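Local coordinates for protein transcriptional regulator, AsnC family (Agrobacterium tumefaciens str. C58, PDB 3I4P) that probably binds specific DNA sequences as an Lrp/AsnC-family transcriptional regulator, with calcium ions bound between its subunits, at residues A[10-15]-A[45-50]; A[18-23]-A[36-41]; A[122-125]-A[131-134]. All blocks are in the same frame, centred on the assembly; numbering follows the deposited sequence. Where two conformers were deposited one is given.

Contact 1 of 3, residues A[10-15]-A[45-50]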
# COMPACT_ATOMS: atom_id res chain seq x y z
N ARG A 10 -22.71 -34.94 -8.84
CA ARG A 10 -22.05 -34.86 -7.54
C ARG A 10 -21.07 -36.03 -7.32
O ARG A 10 -19.99 -35.86 -6.73
CB ARG A 10 -23.10 -34.81 -6.46
CG ARG A 10 -22.61 -34.77 -5.02
CD ARG A 10 -23.84 -34.31 -4.12
NE ARG A 10 -24.04 -32.85 -4.24
CZ ARG A 10 -25.20 -32.20 -4.31
NH1 ARG A 10 -26.38 -32.86 -4.30
NH2 ARG A 10 -25.21 -30.86 -4.39
N ILE A 11 -21.46 -37.20 -7.82
CA ILE A 11 -20.61 -38.37 -7.75
C ILE A 11 -19.52 -38.28 -8.84
O ILE A 11 -18.35 -38.52 -8.55
CB ILE A 11 -21.41 -39.68 -7.88
CG1 ILE A 11 -22.44 -39.77 -6.74
CG2 ILE A 11 -20.44 -40.89 -7.90
CD1 ILE A 11 -23.49 -40.84 -6.91
N LEU A 12 -19.90 -37.91 -10.06
CA LEU A 12 -18.94 -37.87 -11.18
C LEU A 12 -17.75 -36.93 -10.90
O LEU A 12 -16.63 -37.28 -11.17
CB LEU A 12 -19.64 -37.54 -12.52
CG LEU A 12 -20.50 -38.66 -13.15
CD1 LEU A 12 -21.08 -38.21 -14.46
CD2 LEU A 12 -19.70 -39.96 -13.36
N GLN A 13 -18.01 -35.80 -10.27
CA GLN A 13 -16.97 -34.84 -9.88
C GLN A 13 -16.02 -35.39 -8.82
O GLN A 13 -14.90 -34.88 -8.66
CB GLN A 13 -17.60 -33.57 -9.31
CG GLN A 13 -18.28 -32.69 -10.30
CD GLN A 13 -18.48 -31.28 -9.74
OE1 GLN A 13 -18.04 -30.30 -10.34
NE2 GLN A 13 -19.09 -31.19 -8.55
N GLU A 14 -16.49 -36.38 -8.06
CA GLU A 14 -15.69 -37.03 -7.02
C GLU A 14 -14.90 -38.24 -7.55
O GLU A 14 -13.81 -38.53 -7.08
CB GLU A 14 -16.57 -37.48 -5.84
CG GLU A 14 -17.00 -36.36 -4.90
CD GLU A 14 -18.26 -36.68 -4.05
OE1 GLU A 14 -18.82 -37.79 -4.21
OE2 GLU A 14 -18.70 -35.79 -3.25
N ASP A 15 -15.47 -38.94 -8.53
CA ASP A 15 -14.99 -40.23 -8.95
C ASP A 15 -15.71 -40.59 -10.23
O ASP A 15 -16.90 -40.80 -10.21
CB ASP A 15 -15.30 -41.28 -7.87
CG ASP A 15 -14.70 -42.69 -8.17
OD1 ASP A 15 -13.97 -42.89 -9.18
OD2 ASP A 15 -14.96 -43.62 -7.36
N GLY A 45 -22.14 -30.58 -23.03
CA GLY A 45 -20.91 -30.00 -22.50
C GLY A 45 -20.94 -29.61 -21.03
O GLY A 45 -20.04 -28.96 -20.58
N VAL A 46 -21.98 -30.03 -20.29
CA VAL A 46 -22.04 -29.85 -18.83
C VAL A 46 -20.87 -30.58 -18.18
O VAL A 46 -20.10 -29.99 -17.44
CB VAL A 46 -23.38 -30.34 -18.24
CG1 VAL A 46 -23.37 -30.21 -16.73
CG2 VAL A 46 -24.56 -29.57 -18.84
N ILE A 47 -20.73 -31.86 -18.50
CA ILE A 47 -19.47 -32.61 -18.32
C ILE A 47 -18.55 -32.25 -19.49
O ILE A 47 -18.86 -32.58 -20.63
CB ILE A 47 -19.69 -34.16 -18.32
CG1 ILE A 47 -20.70 -34.60 -17.24
CG2 ILE A 47 -18.35 -34.87 -18.19
CD1 ILE A 47 -21.24 -36.03 -17.45
N ARG A 48 -17.44 -31.57 -19.23
CA ARG A 48 -16.57 -31.15 -20.34
C ARG A 48 -15.52 -32.21 -20.67
O ARG A 48 -15.19 -32.39 -21.84
CB ARG A 48 -15.95 -29.76 -20.14
CG ARG A 48 -15.59 -29.40 -18.77
CD ARG A 48 -15.16 -27.95 -18.67
NE ARG A 48 -14.32 -27.73 -17.48
CZ ARG A 48 -12.99 -27.88 -17.44
NH1 ARG A 48 -12.32 -28.25 -18.52
NH2 ARG A 48 -12.32 -27.63 -16.32
N ARG A 49 -15.05 -32.90 -19.64
CA ARG A 49 -14.07 -33.98 -19.77
C ARG A 49 -13.95 -34.76 -18.47
O ARG A 49 -14.45 -34.35 -17.43
CB ARG A 49 -12.68 -33.42 -20.15
CG ARG A 49 -11.95 -32.63 -19.05
CD ARG A 49 -10.59 -32.27 -19.50
NE ARG A 49 -10.68 -31.29 -20.57
CZ ARG A 49 -9.70 -31.00 -21.42
NH1 ARG A 49 -8.52 -31.62 -21.36
NH2 ARG A 49 -9.93 -30.09 -22.35
N ARG A 50 -13.31 -35.89 -18.57
CA ARG A 50 -12.91 -36.73 -17.43
C ARG A 50 -11.39 -36.90 -17.46
O ARG A 50 -10.82 -37.15 -18.53
CB ARG A 50 -13.57 -38.08 -17.49
CG ARG A 50 -15.08 -38.06 -17.29
CD ARG A 50 -15.60 -39.48 -17.53
NE ARG A 50 -16.99 -39.77 -17.16
CZ ARG A 50 -18.05 -39.34 -17.84
NH1 ARG A 50 -17.91 -38.53 -18.90
NH2 ARG A 50 -19.28 -39.70 -17.45
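L12 and I47 show how a helix can close on a strand through methyl groups: CD1 of L12 lies 3.7 Å from CD1 of I47, and the two side chains run at about a right angle to each other. The L12 bond to CB already points at the strand, whereas I47 starts off to one side and brings its end round. Its CG1 stands anti to the carbonyl carbon (chi1 -57°), and the chain then extends to present CD1.

The second kind of contact sets a charged group against hydrocarbon. R50 stretches from CG to NE and brings NH2 within 3.8 Å of L12 CD1 and 4.1 Å of L12 CD2, its guanidinium oblique to the leucine. NH1 is salt-bridged to E42, which probably fixes the turn of the group while L12 packs beside it.

All three residues belong to the winged helix-turn-helix unit, where strand 47-54 follows helix 31-43. G45, with positive phi, closes that helix in a Schellman motif just ahead of the strand.

Within 10-15 the bonds are local to the backbone: I11 O accepts from both E14 N and D15 N, each at 2.9 Å. Across the subunit interface, I47, R49 and R50 pair antiparallel with a strand of the second subunit, whose A52 also packs on L12.

Contact 2 of 3, residues A[18-23]-A[36-41]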
# COMPACT_ATOMS: atom_id res chain seq x y z
N LEU A 18 -16.56 -45.33 -11.57
CA LEU A 18 -17.62 -46.32 -11.32
C LEU A 18 -18.23 -46.84 -12.61
O LEU A 18 -18.41 -46.09 -13.57
CB LEU A 18 -18.76 -45.73 -10.47
CG LEU A 18 -18.49 -45.47 -8.99
CD1 LEU A 18 -19.68 -44.74 -8.38
CD2 LEU A 18 -18.24 -46.81 -8.27
N ALA A 19 -18.54 -48.13 -12.65
CA ALA A 19 -19.31 -48.67 -13.75
C ALA A 19 -20.67 -47.94 -13.72
O ALA A 19 -21.18 -47.59 -12.64
CB ALA A 19 -19.46 -50.19 -13.62
N VAL A 20 -21.23 -47.67 -14.90
CA VAL A 20 -22.47 -46.87 -14.99
C VAL A 20 -23.63 -47.55 -14.22
O VAL A 20 -24.46 -46.87 -13.65
CB VAL A 20 -22.89 -46.61 -16.47
CG1 VAL A 20 -23.42 -47.90 -17.15
CG2 VAL A 20 -23.94 -45.47 -16.54
N ALA A 21 -23.65 -48.89 -14.20
CA ALA A 21 -24.63 -49.65 -13.41
C ALA A 21 -24.53 -49.43 -11.88
O ALA A 21 -25.54 -49.48 -11.19
CB ALA A 21 -24.57 -51.15 -13.75
N ASP A 22 -23.32 -49.24 -11.35
CA ASP A 22 -23.15 -48.96 -9.92
C ASP A 22 -23.48 -47.53 -9.58
O ASP A 22 -24.05 -47.29 -8.51
CB ASP A 22 -21.73 -49.28 -9.42
CG ASP A 22 -21.42 -50.78 -9.43
OD1 ASP A 22 -22.31 -51.62 -9.16
OD2 ASP A 22 -20.25 -51.12 -9.71
N LEU A 23 -23.17 -46.58 -10.47
CA LEU A 23 -23.60 -45.19 -10.28
C LEU A 23 -25.13 -45.09 -10.24
O LEU A 23 -25.68 -44.44 -9.34
CB LEU A 23 -23.05 -44.26 -11.37
CG LEU A 23 -22.83 -42.79 -10.98
CD1 LEU A 23 -22.07 -42.03 -12.06
CD2 LEU A 23 -24.12 -42.07 -10.68
N ARG A 36 -28.21 -42.64 -20.20
CA ARG A 36 -28.78 -41.65 -21.12
C ARG A 36 -28.66 -40.21 -20.59
O ARG A 36 -28.48 -39.29 -21.37
CB ARG A 36 -30.24 -42.00 -21.47
CG ARG A 36 -30.37 -43.16 -22.47
CD ARG A 36 -31.82 -43.64 -22.68
NE ARG A 36 -32.75 -42.58 -23.09
N ARG A 37 -28.75 -40.02 -19.27
CA ARG A 37 -28.61 -38.71 -18.64
C ARG A 37 -27.18 -38.20 -18.74
O ARG A 37 -26.94 -37.00 -18.99
CB ARG A 37 -29.02 -38.78 -17.17
CG ARG A 37 -30.54 -38.74 -16.96
CD ARG A 37 -30.90 -39.08 -15.54
NE ARG A 37 -32.31 -38.84 -15.25
CZ ARG A 37 -32.86 -37.66 -14.99
NH1 ARG A 37 -32.13 -36.55 -14.99
NH2 ARG A 37 -34.16 -37.58 -14.72
N ILE A 38 -26.24 -39.12 -18.52
CA ILE A 38 -24.83 -38.84 -18.58
C ILE A 38 -24.44 -38.45 -20.01
O ILE A 38 -23.74 -37.46 -20.19
CB ILE A 38 -23.98 -40.02 -18.04
CG1 ILE A 38 -24.21 -40.19 -16.52
CG2 ILE A 38 -22.49 -39.79 -18.33
CD1 ILE A 38 -23.72 -41.50 -15.93
N GLN A 39 -24.90 -39.22 -21.00
CA GLN A 39 -24.67 -38.93 -22.42
C GLN A 39 -25.14 -37.53 -22.82
O GLN A 39 -24.43 -36.80 -23.53
CB GLN A 39 -25.37 -39.98 -23.30
CG GLN A 39 -25.27 -39.70 -24.81
CD GLN A 39 -25.68 -40.88 -25.66
OE1 GLN A 39 -24.85 -41.49 -26.32
NE2 GLN A 39 -26.96 -41.20 -25.66
N LYS A 40 -26.35 -37.17 -22.39
CA LYS A 40 -26.95 -35.85 -22.67
C LYS A 40 -26.04 -34.73 -22.11
O LYS A 40 -25.80 -33.72 -22.76
CB LYS A 40 -28.35 -35.74 -22.03
CG LYS A 40 -29.48 -35.09 -22.91
CD LYS A 40 -29.61 -33.56 -22.77
CE LYS A 40 -30.93 -33.01 -23.37
N MSE A 41 -25.55 -34.94 -20.89
CA MSE A 41 -24.72 -33.95 -20.20
C MSE A 41 -23.34 -33.81 -20.83
O MSE A 41 -22.79 -32.70 -20.84
CB MSE A 41 -24.62 -34.26 -18.70
CG MSE A 41 -25.90 -33.84 -17.97
SE MSE A 41 -25.84 -33.91 -16.07
CE MSE A 41 -25.80 -35.80 -15.80
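V20 and L23 meet I38 without any flat group between them: no ring, amide or guanidinium takes part, and methyl carbons do all the touching. The flat group nearby is the guanidinium of R50, whose NH2 packs against CG2 of I38; V20 also packs on W35. CD1 of I38 is the shared point, 4.0 Å from V20 CG2 and 4.2 Å from L23 CD1, so that one methyl is approached by two residues a helical turn apart. The V20 and I38 side chains lie alongside, running opposite ways. With V20 CG2 anti to the backbone N and CG1 between N and the carbonyl carbon (chi1 72°), it is CG2 that faces the isoleucine. Each of the three residues directs its bond to CB at the other helix, and the distances mark an easy van der Waals fit.

Helix 20-27, with A19 at its N-cap position, and helix 31-43 form the helix-turn-helix pair, in which the second is probably the DNA-recognition helix. Helix 3-12 completes the small core: L12 packs on L23 and I8 on I38, while R37 forms salt bridges with D2 and D5. Strand 47-54 closes another part of it, with I47 against I38.

Contact 3 of 3, residues A[122-125]-A[131-134]. With CA (calcium ion), chain F.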
# COMPACT_ATOMS: atom_id res chain seq x y z
N ARG A 122 12.08 -17.47 -18.14
CA ARG A 122 11.54 -17.86 -19.44
C ARG A 122 10.31 -17.03 -19.78
O ARG A 122 10.18 -16.57 -20.91
CB ARG A 122 11.21 -19.35 -19.53
CG ARG A 122 12.43 -20.27 -19.50
CD ARG A 122 12.10 -21.76 -19.74
NE ARG A 122 10.96 -22.25 -18.95
CZ ARG A 122 11.03 -22.84 -17.74
NH1 ARG A 122 12.21 -23.04 -17.12
NH2 ARG A 122 9.91 -23.22 -17.14
N MSE A 123 9.44 -16.81 -18.81
CA MSE A 123 8.21 -16.02 -18.99
C MSE A 123 8.53 -14.60 -19.42
O MSE A 123 7.95 -14.07 -20.38
CB MSE A 123 7.35 -15.96 -17.71
CG MSE A 123 5.95 -15.30 -17.93
SE MSE A 123 4.82 -15.16 -16.35
CE MSE A 123 5.80 -13.82 -15.41
N ILE A 124 9.47 -13.99 -18.69
CA ILE A 124 9.76 -12.58 -18.86
C ILE A 124 10.56 -12.34 -20.17
O ILE A 124 10.53 -11.24 -20.71
CB ILE A 124 10.45 -12.03 -17.55
CG1 ILE A 124 9.79 -10.73 -17.08
CG2 ILE A 124 11.95 -11.90 -17.70
CD1 ILE A 124 8.38 -10.91 -16.63
N ALA A 125 11.23 -13.37 -20.70
CA ALA A 125 11.87 -13.25 -22.03
C ALA A 125 10.81 -13.08 -23.12
O ALA A 125 11.03 -12.41 -24.10
CB ALA A 125 12.77 -14.48 -22.35
N ASP A 131 4.94 -4.66 -13.83
CA ASP A 131 5.11 -5.15 -12.46
C ASP A 131 4.64 -6.60 -12.35
O ASP A 131 3.50 -6.94 -12.74
CB ASP A 131 4.28 -4.31 -11.47
CG ASP A 131 4.83 -2.93 -11.27
OD2 ASP A 131 4.08 -1.95 -11.52
N VAL A 132 5.51 -7.44 -11.80
CA VAL A 132 5.17 -8.79 -11.40
C VAL A 132 5.43 -8.86 -9.89
O VAL A 132 6.46 -8.40 -9.44
CB VAL A 132 6.04 -9.85 -12.14
CG1 VAL A 132 5.53 -11.26 -11.84
CG2 VAL A 132 6.09 -9.57 -13.65
N SER A 133 4.49 -9.36 -9.11
CA SER A 133 4.72 -9.61 -7.69
C SER A 133 4.34 -11.05 -7.47
O SER A 133 3.17 -11.42 -7.68
CB SER A 133 3.92 -8.67 -6.79
OG SER A 133 4.01 -9.04 -5.39
N SER A 134 5.32 -11.87 -7.10
CA SER A 134 5.10 -13.28 -6.80
C SER A 134 4.91 -13.50 -5.30
O SER A 134 5.61 -12.92 -4.48
CB SER A 134 6.25 -14.13 -7.34
OG SER A 134 6.54 -13.83 -8.71
CA CA F . 8.81 -8.65 -8.50
O HOH W 1 11.10 -9.32 -8.29
O HOH W 2 9.21 -8.42 -10.94
O HOH W 3 9.22 -6.05 -8.54
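V132 receives two side chains from helix 113-126, one on each of its methyls. I124 comes tip to tip, its CD1 4.0 Å from V132 CG2, while the methyl CE of selenomethionine M123 approaches V132 CG1 more loosely at 4.4 Å. M123 reaches this far because its chain runs extended through chi1 and chi2 (-172° and -179°), with only the last torsion turning CE aside.

The same valine uses its backbone for a different purpose. V132 O binds a calcium ion at 2.5 Å, and three waters and G100 O of the third subunit also coordinate the metal; the closest of the waters, water 1, is 2.4 Å from the calcium.

Farther out, the strand carrying that carbonyl is held by backbone hydrogen bonds between D131 and R70 and between S133 and S68, and V67 packs on V132. Strand 131-143 is an outermost strand, within this chain, of the four-stranded antiparallel sheet of the ferredoxin-like Lrp/AsnC domain. Toward the third subunit, S133 OG hydrogen-bonds D101 and D131 forms a salt bridge with R130, both residues of that neighbour.

D103 is a further calcium-binding residue of this protein. The ion described here takes one carbonyl oxygen from each of two chains, V132 O and G100 O of the third subunit, which is consistent with a metal link between them.

In the fold
Contacts 1 and 2 share one small domain: their centres are about 10 Å apart and they touch, with I47 N 3.2 Å from M41 O in a probable hydrogen bond. Along the chain, contact 2 falls within the span that contact 1 brackets, so its helix pair lies in sequence between the helix and strand that contact 1 joins. Contact 3 comes later, in the Lrp/AsnC ligand-binding domain on the opposite side of the chain's centre, with its centre about 34 Å from that of contact 1 and about 44 Å from that of contact 2. This separation is consistent with a two-domain regulator, with a probable DNA-binding head and a body that joins subunits.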